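Local coordinates for stage II sporulation protein E (SpoIIE) (Moorella thermoacetica, PDB 3ZT9) that probably removes phosphate from stressosome proteins as a manganese-binding serine/threonine phosphatase of the PP2C clan, helping to control secondary messenger signalling, at residues V31-V36 against S59-G64; T63-I68 against L95-I100; L159-N164 against E170-L175. All blocks are in the same frame, centred on the assembly; numbering follows the deposited sequence.

Contact 1. Residues V31-V36 against S59-G64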
# COMPACT_ATOMS: atom_id res chain seq x y z
N VAL A 31 11.96 -3.07 11.55
CA VAL A 31 11.47 -2.32 10.38
C VAL A 31 10.35 -3.08 9.71
O VAL A 31 10.52 -4.23 9.31
CB VAL A 31 12.53 -2.12 9.29
CG1 VAL A 31 11.99 -1.22 8.16
CG2 VAL A 31 13.84 -1.53 9.88
N ILE A 32 9.23 -2.41 9.51
CA ILE A 32 8.07 -3.03 8.90
C ILE A 32 7.83 -2.40 7.53
O ILE A 32 7.87 -1.17 7.39
CB ILE A 32 6.82 -2.84 9.80
CG1 ILE A 32 7.08 -3.44 11.18
CG2 ILE A 32 5.62 -3.50 9.15
CD1 ILE A 32 5.86 -3.54 12.05
N PHE A 33 7.61 -3.23 6.52
CA PHE A 33 7.27 -2.73 5.20
C PHE A 33 5.80 -3.04 4.92
O PHE A 33 5.31 -4.13 5.20
CB PHE A 33 8.13 -3.39 4.14
CG PHE A 33 9.60 -3.07 4.27
CD1 PHE A 33 10.38 -3.70 5.24
CD2 PHE A 33 10.21 -2.15 3.43
CE1 PHE A 33 11.75 -3.42 5.37
CE2 PHE A 33 11.57 -1.89 3.54
CZ PHE A 33 12.34 -2.53 4.51
N LEU A 34 5.12 -2.05 4.36
CA LEU A 34 3.69 -2.18 4.05
C LEU A 34 3.51 -1.76 2.62
O LEU A 34 3.88 -0.65 2.28
CB LEU A 34 2.86 -1.20 4.93
CG LEU A 34 3.12 -1.24 6.45
CD1 LEU A 34 2.42 -0.04 7.08
CD2 LEU A 34 2.58 -2.51 7.06
N ALA A 35 2.90 -2.61 1.79
CA ALA A 35 2.81 -2.27 0.38
C ALA A 35 1.48 -2.68 -0.19
O ALA A 35 0.93 -3.74 0.17
CB ALA A 35 3.96 -2.96 -0.43
N VAL A 36 0.98 -1.87 -1.13
CA VAL A 36 -0.20 -2.27 -1.90
C VAL A 36 0.09 -2.07 -3.37
O VAL A 36 0.60 -1.03 -3.75
CB VAL A 36 -1.49 -1.45 -1.50
CG1 VAL A 36 -2.66 -1.79 -2.41
CG2 VAL A 36 -1.87 -1.70 -0.01
N SER A 59 11.76 -8.96 -2.34
CA SER A 59 13.12 -9.41 -2.63
C SER A 59 14.13 -8.25 -2.50
O SER A 59 15.32 -8.48 -2.33
CB SER A 59 13.17 -10.03 -4.03
OG SER A 59 13.16 -9.02 -5.01
N SER A 60 13.65 -7.01 -2.56
CA SER A 60 14.50 -5.82 -2.60
C SER A 60 14.49 -5.04 -1.29
O SER A 60 15.05 -3.95 -1.20
CB SER A 60 14.00 -4.87 -3.68
OG SER A 60 14.01 -5.49 -4.94
N MET A 61 13.86 -5.57 -0.26
CA MET A 61 13.85 -4.86 1.00
C MET A 61 15.20 -4.48 1.54
O MET A 61 16.16 -5.21 1.45
CB MET A 61 13.14 -5.69 2.04
CG MET A 61 11.74 -5.53 1.77
SD MET A 61 10.58 -6.40 2.73
CE MET A 61 9.18 -5.83 1.84
N ASN A 62 15.21 -3.31 2.15
CA ASN A 62 16.42 -2.77 2.76
C ASN A 62 17.54 -2.51 1.77
O ASN A 62 18.71 -2.42 2.16
CB ASN A 62 16.88 -3.65 3.91
CG ASN A 62 16.27 -3.21 5.21
OD1 ASN A 62 15.99 -2.02 5.40
ND2 ASN A 62 16.03 -4.16 6.10
N THR A 63 17.16 -2.32 0.52
CA THR A 63 18.04 -1.67 -0.45
C THR A 63 17.66 -0.21 -0.75
O THR A 63 18.34 0.44 -1.55
CB THR A 63 18.07 -2.40 -1.81
OG1 THR A 63 16.77 -2.43 -2.38
CG2 THR A 63 18.59 -3.83 -1.66
N GLY A 64 16.60 0.29 -0.14
CA GLY A 64 16.19 1.67 -0.36
C GLY A 64 15.09 1.79 -1.40
O GLY A 64 15.05 1.03 -2.35

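Contact 2. Residues T63-I68 against L95-I100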
# COMPACT_ATOMS: atom_id res chain seq x y z
N THR A 63 17.16 -2.32 0.52
CA THR A 63 18.04 -1.67 -0.45
C THR A 63 17.66 -0.21 -0.75
O THR A 63 18.34 0.44 -1.55
CB THR A 63 18.07 -2.40 -1.81
OG1 THR A 63 16.77 -2.43 -2.38
CG2 THR A 63 18.59 -3.83 -1.66
N GLY A 64 16.60 0.29 -0.14
CA GLY A 64 16.19 1.67 -0.36
C GLY A 64 15.09 1.79 -1.40
O GLY A 64 15.05 1.03 -2.35
N LEU A 65 14.16 2.72 -1.18
CA LEU A 65 12.96 2.79 -2.02
C LEU A 65 13.29 3.06 -3.50
O LEU A 65 12.58 2.60 -4.39
CB LEU A 65 12.00 3.87 -1.45
CG LEU A 65 11.07 3.36 -0.36
CD1 LEU A 65 11.92 2.90 0.84
CD2 LEU A 65 10.06 4.47 0.06
N VAL A 66 14.35 3.82 -3.78
CA VAL A 66 14.67 4.09 -5.18
C VAL A 66 14.96 2.79 -5.90
O VAL A 66 14.39 2.50 -6.96
CB VAL A 66 15.86 5.07 -5.31
CG1 VAL A 66 16.42 5.05 -6.74
CG2 VAL A 66 15.43 6.49 -4.86
N ASN A 67 15.86 2.01 -5.32
CA ASN A 67 16.17 0.70 -5.88
C ASN A 67 14.93 -0.19 -5.95
O ASN A 67 14.69 -0.86 -6.96
CB ASN A 67 17.25 0.01 -5.08
CG ASN A 67 17.82 -1.19 -5.80
OD1 ASN A 67 18.46 -1.05 -6.85
ND2 ASN A 67 17.59 -2.38 -5.27
N ILE A 68 14.14 -0.20 -4.88
CA ILE A 68 12.97 -1.08 -4.83
C ILE A 68 12.02 -0.81 -5.99
O ILE A 68 11.59 -1.73 -6.68
CB ILE A 68 12.22 -0.95 -3.51
CG1 ILE A 68 13.01 -1.62 -2.37
CG2 ILE A 68 10.82 -1.59 -3.61
CD1 ILE A 68 12.58 -1.12 -0.98
N LEU A 95 11.21 6.52 12.63
CA LEU A 95 11.19 7.17 11.32
C LEU A 95 10.34 6.38 10.34
O LEU A 95 10.24 5.17 10.44
CB LEU A 95 12.59 7.23 10.72
CG LEU A 95 13.67 7.91 11.59
CD1 LEU A 95 15.05 7.62 10.97
CD2 LEU A 95 13.38 9.38 11.71
N TRP A 96 9.75 7.07 9.37
CA TRP A 96 9.10 6.39 8.22
C TRP A 96 9.46 7.07 6.90
O TRP A 96 9.84 8.26 6.85
CB TRP A 96 7.57 6.27 8.36
CG TRP A 96 6.84 7.58 8.45
CD1 TRP A 96 6.40 8.19 9.62
CD2 TRP A 96 6.41 8.43 7.37
NE1 TRP A 96 5.74 9.36 9.32
CE2 TRP A 96 5.75 9.54 7.95
CE3 TRP A 96 6.53 8.37 5.98
CZ2 TRP A 96 5.20 10.58 7.19
CZ3 TRP A 96 6.00 9.41 5.21
CH2 TRP A 96 5.35 10.50 5.81
N GLN A 97 9.42 6.28 5.82
CA GLN A 97 9.57 6.83 4.48
C GLN A 97 8.45 6.22 3.67
O GLN A 97 8.00 5.11 3.95
CB GLN A 97 10.88 6.36 3.82
CG GLN A 97 12.15 6.83 4.42
CD GLN A 97 13.35 6.30 3.62
OE1 GLN A 97 14.42 6.06 4.17
NE2 GLN A 97 13.16 6.12 2.31
N ALA A 98 7.94 6.94 2.67
CA ALA A 98 6.94 6.28 1.84
C ALA A 98 7.08 6.80 0.42
O ALA A 98 7.48 7.94 0.22
CB ALA A 98 5.55 6.60 2.34
N ALA A 99 6.71 5.98 -0.57
CA ALA A 99 6.61 6.53 -1.95
C ALA A 99 5.50 5.81 -2.70
O ALA A 99 5.11 4.70 -2.31
CB ALA A 99 7.94 6.35 -2.67
N ILE A 100 5.01 6.44 -3.77
CA ILE A 100 3.89 5.88 -4.52
C ILE A 100 4.14 6.15 -5.98
O ILE A 100 4.42 7.29 -6.34
CB ILE A 100 2.53 6.58 -4.17
CG1 ILE A 100 2.29 6.54 -2.65
CG2 ILE A 100 1.37 5.88 -4.91
CD1 ILE A 100 1.21 7.51 -2.23
O HOH W 1 15.04 4.61 0.94

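Contact 3. Residues L159-N164 against E170-L175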
# COMPACT_ATOMS: atom_id res chain seq x y z
N LEU A 159 -11.50 9.27 9.32
CA LEU A 159 -10.22 9.11 10.01
C LEU A 159 -10.38 8.47 11.37
O LEU A 159 -9.63 7.57 11.72
CB LEU A 159 -9.55 10.47 10.18
CG LEU A 159 -9.13 11.21 8.91
CD1 LEU A 159 -8.41 12.49 9.27
CD2 LEU A 159 -8.27 10.32 8.03
N ALA A 160 -11.35 8.95 12.13
CA ALA A 160 -11.57 8.51 13.51
C ALA A 160 -11.85 7.02 13.59
O ALA A 160 -11.62 6.41 14.61
CB ALA A 160 -12.71 9.28 14.10
N LEU A 161 -12.33 6.41 12.51
CA LEU A 161 -12.62 4.99 12.54
C LEU A 161 -11.30 4.21 12.76
O LEU A 161 -11.25 3.12 13.39
CB LEU A 161 -13.31 4.62 11.23
CG LEU A 161 -13.86 3.22 11.09
CD1 LEU A 161 -14.92 2.89 12.18
CD2 LEU A 161 -14.45 3.10 9.68
N LEU A 162 -10.20 4.78 12.25
CA LEU A 162 -8.88 4.13 12.40
C LEU A 162 -8.40 4.11 13.86
O LEU A 162 -7.62 3.25 14.23
CB LEU A 162 -7.87 4.81 11.48
CG LEU A 162 -8.38 4.94 10.01
CD1 LEU A 162 -7.46 5.85 9.20
CD2 LEU A 162 -8.49 3.62 9.35
N ALA A 163 -8.94 5.00 14.69
CA ALA A 163 -8.57 5.04 16.11
C ALA A 163 -9.58 4.25 16.97
O ALA A 163 -9.55 4.32 18.20
CB ALA A 163 -8.47 6.48 16.60
N ASN A 164 -10.48 3.52 16.32
CA ASN A 164 -11.42 2.68 17.07
C ASN A 164 -10.79 1.31 17.34
O ASN A 164 -10.60 0.52 16.42
CB ASN A 164 -12.73 2.48 16.29
CG ASN A 164 -13.81 1.88 17.17
OD1 ASN A 164 -13.57 0.88 17.80
ND2 ASN A 164 -14.98 2.51 17.23
N GLU A 170 -7.67 -6.26 11.79
CA GLU A 170 -8.19 -7.19 10.78
C GLU A 170 -9.68 -6.97 10.57
O GLU A 170 -10.17 -6.90 9.42
CB GLU A 170 -7.91 -8.62 11.20
CG GLU A 170 -6.58 -9.13 10.69
CD GLU A 170 -6.58 -9.39 9.18
OE1 GLU A 170 -7.55 -10.02 8.68
OE2 GLU A 170 -5.63 -8.97 8.50
N GLU A 171 -10.41 -6.84 11.68
CA GLU A 171 -11.83 -6.56 11.58
C GLU A 171 -12.09 -5.17 10.97
O GLU A 171 -13.01 -4.99 10.18
CB GLU A 171 -12.49 -6.63 12.97
CG GLU A 171 -12.46 -8.03 13.56
CD GLU A 171 -12.78 -8.05 15.03
OE1 GLU A 171 -12.80 -6.97 15.64
OE2 GLU A 171 -13.01 -9.16 15.55
N LEU A 172 -11.28 -4.19 11.32
CA LEU A 172 -11.51 -2.83 10.86
C LEU A 172 -11.29 -2.71 9.32
O LEU A 172 -12.06 -2.06 8.62
CB LEU A 172 -10.56 -1.90 11.62
CG LEU A 172 -10.61 -0.42 11.26
CD1 LEU A 172 -11.95 0.20 11.69
CD2 LEU A 172 -9.43 0.27 11.93
N VAL A 173 -10.26 -3.36 8.79
CA VAL A 173 -9.95 -3.23 7.33
C VAL A 173 -11.02 -3.97 6.54
O VAL A 173 -11.37 -3.57 5.43
CB VAL A 173 -8.52 -3.76 6.91
CG1 VAL A 173 -7.44 -2.89 7.49
CG2 VAL A 173 -8.33 -5.27 7.31
N ARG A 174 -11.57 -5.03 7.12
CA ARG A 174 -12.67 -5.72 6.45
C ARG A 174 -13.89 -4.82 6.39
O ARG A 174 -14.54 -4.72 5.35
CB ARG A 174 -13.05 -7.00 7.17
CG ARG A 174 -14.04 -7.81 6.38
CD ARG A 174 -14.48 -9.05 7.09
NE ARG A 174 -15.68 -9.54 6.41
CZ ARG A 174 -16.27 -10.71 6.64
NH1 ARG A 174 -15.78 -11.52 7.57
NH2 ARG A 174 -17.35 -11.05 5.95
N LEU A 175 -14.17 -4.14 7.49
CA LEU A 175 -15.32 -3.22 7.51
C LEU A 175 -15.08 -2.09 6.50
O LEU A 175 -15.98 -1.71 5.76
CB LEU A 175 -15.52 -2.66 8.90
CG LEU A 175 -16.60 -1.56 9.04
CD1 LEU A 175 -17.96 -2.13 8.61
CD2 LEU A 175 -16.68 -0.99 10.50

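Contact 1. Residues V31-V36 against S59-G64
F33 and M61 make a Met-aromatic contact where strand 31-39 of the PP2C-type sandwich packs against the turn that follows helix 43-60. M61 CG makes a CH-pi contact, 3.9 Å from the centroid of the F33 ring and only 3° off its normal. M61 SD makes the Met-aromatic contact over the same face, 4.0 Å from the F33 centroid. The M61 chain is extended beyond CG (chi2 178°), which carries it across the ring towards the strand backbone, running opposite to the F33 side chain. The apolar part is its end, where M61 CE closes to 3.5 Å from F33 CB. A polar group meets the ring elsewhere: N62 OD1 lies at the edge, in the ring plane, 3.8 Å from F33 CZ, with the amide turned 80° to the ring. That amide is held from outside, ND2 by E29 and OD1 by R88. Within 59-64, S60 to T63 forms a type II beta turn. S60 O accepts twice, from T63 N at 3.2 Å and, on a lone pair in the carbonyl plane, from T63 OG1 at 2.6 Å.

Contact 2. Residues T63-I68 against L95-I100
L65, in the first turn of helix 65-76, drops its isobutyl group onto strand 95-101, a helix-on-sheet contact within the layered alpha/beta architecture of the PP2C clan. The tight part is a methyl set against backbone: L65 CD2 lies 3.7 Å from A99 N and 3.8 Å from A98 C, and it also meets A99 CB at 3.9 Å. The small A99 side chain, directed at the helix, lets this methyl come down to the peptide itself. The same leucine also touches I134 of a loop, while I68, one turn on, leans on L86 of the neighbouring strand 82-90. Towards Q97 the contact is looser and wetter. L65 CD1 approaches Q97 NE2 at 3.8 Å with the two side chains set at a slant, and one water bridges the two segments. Q97 is extended beyond CG (chi2 -179°), so its amide reaches out from the strand to the start of the helix. There, G64 is the N-cap, and N67 ND2 bonds back to T63 OG1. Q97 OE1 bonds to a diethylene glycol molecule, probably from the crystallisation liquor. The bridging water accepts from both segments: its oxygen is 3.0 Å from L65 N and 2.8 Å from Q97 NE2.

Contact 3. Residues L159-N164 against E170-L175
The flat group that L172 meets is the peptide joining L161 to L162. Both methyls of L172 lie to one side of its plane, CD1 3.5 Å and CD2 3.7 Å from L161 O; the fork straddles the oxygen from that side, beyond its end, and does not lie over the peptide. N164 N bonds to L161 O from the other side, at 3.1 Å, so the oxygen has a donor on one side and hydrocarbon on the other. The side chain of L161 extends the apolar surface: its CG stands 3.6 Å from L172 CD1, the two leucines sliding past each other in opposite directions. Both have CG trans to the backbone N (chi1 -173° in L161, 178° in L172), and in L172 this torsion brings CD1 up to L161 CG. L172 CD2 is turned to the next residue, 3.9 Å from L162 CA and 4.3 Å from L162 CD2. The arrangement joins helix 169-180 to the loop that precedes it, on the outer side of the PP2C-type sheet built from strands 6-11, 187-192, 144-148, 105-110 and 113-115. Residues 159-162 have helical backbone angles, and the turn is linked by bonds three residues apart, such as L162 N to L159 O. The L162 side chain touches V191 and L109 of the sheet and I176 of the helix; V173, on a different side of the helix from L172, also rests on V191. R193, which with E141 belongs to a manganese site, reaches back to the loop: its NH1 bonds to L162 O and N164 O.

Overall arrangement
Contacts 1 and 2 are neighbours, with centres about 7 Å apart, and share T63 and G64, part of the link between helices 43-60 and 65-76. They touch directly at S60 O and I68 CG1, 3.3 Å apart, and bring the end of one helix, with its turn, and the start of the next against the sheet holding strands 31-39 and 95-101. The bound diethylene glycol lies beside this pair, about 3 Å from the Q97 side chain and 6 Å from that of F33. Contact 3 is remote, its centre about 24 Å from that of contact 1, and packs against the other sheet, through L162 and V173 on V191. D38, further along strand 31-39, takes part in two manganese sites; the L162 side chain is about 11 Å from a manganese ion.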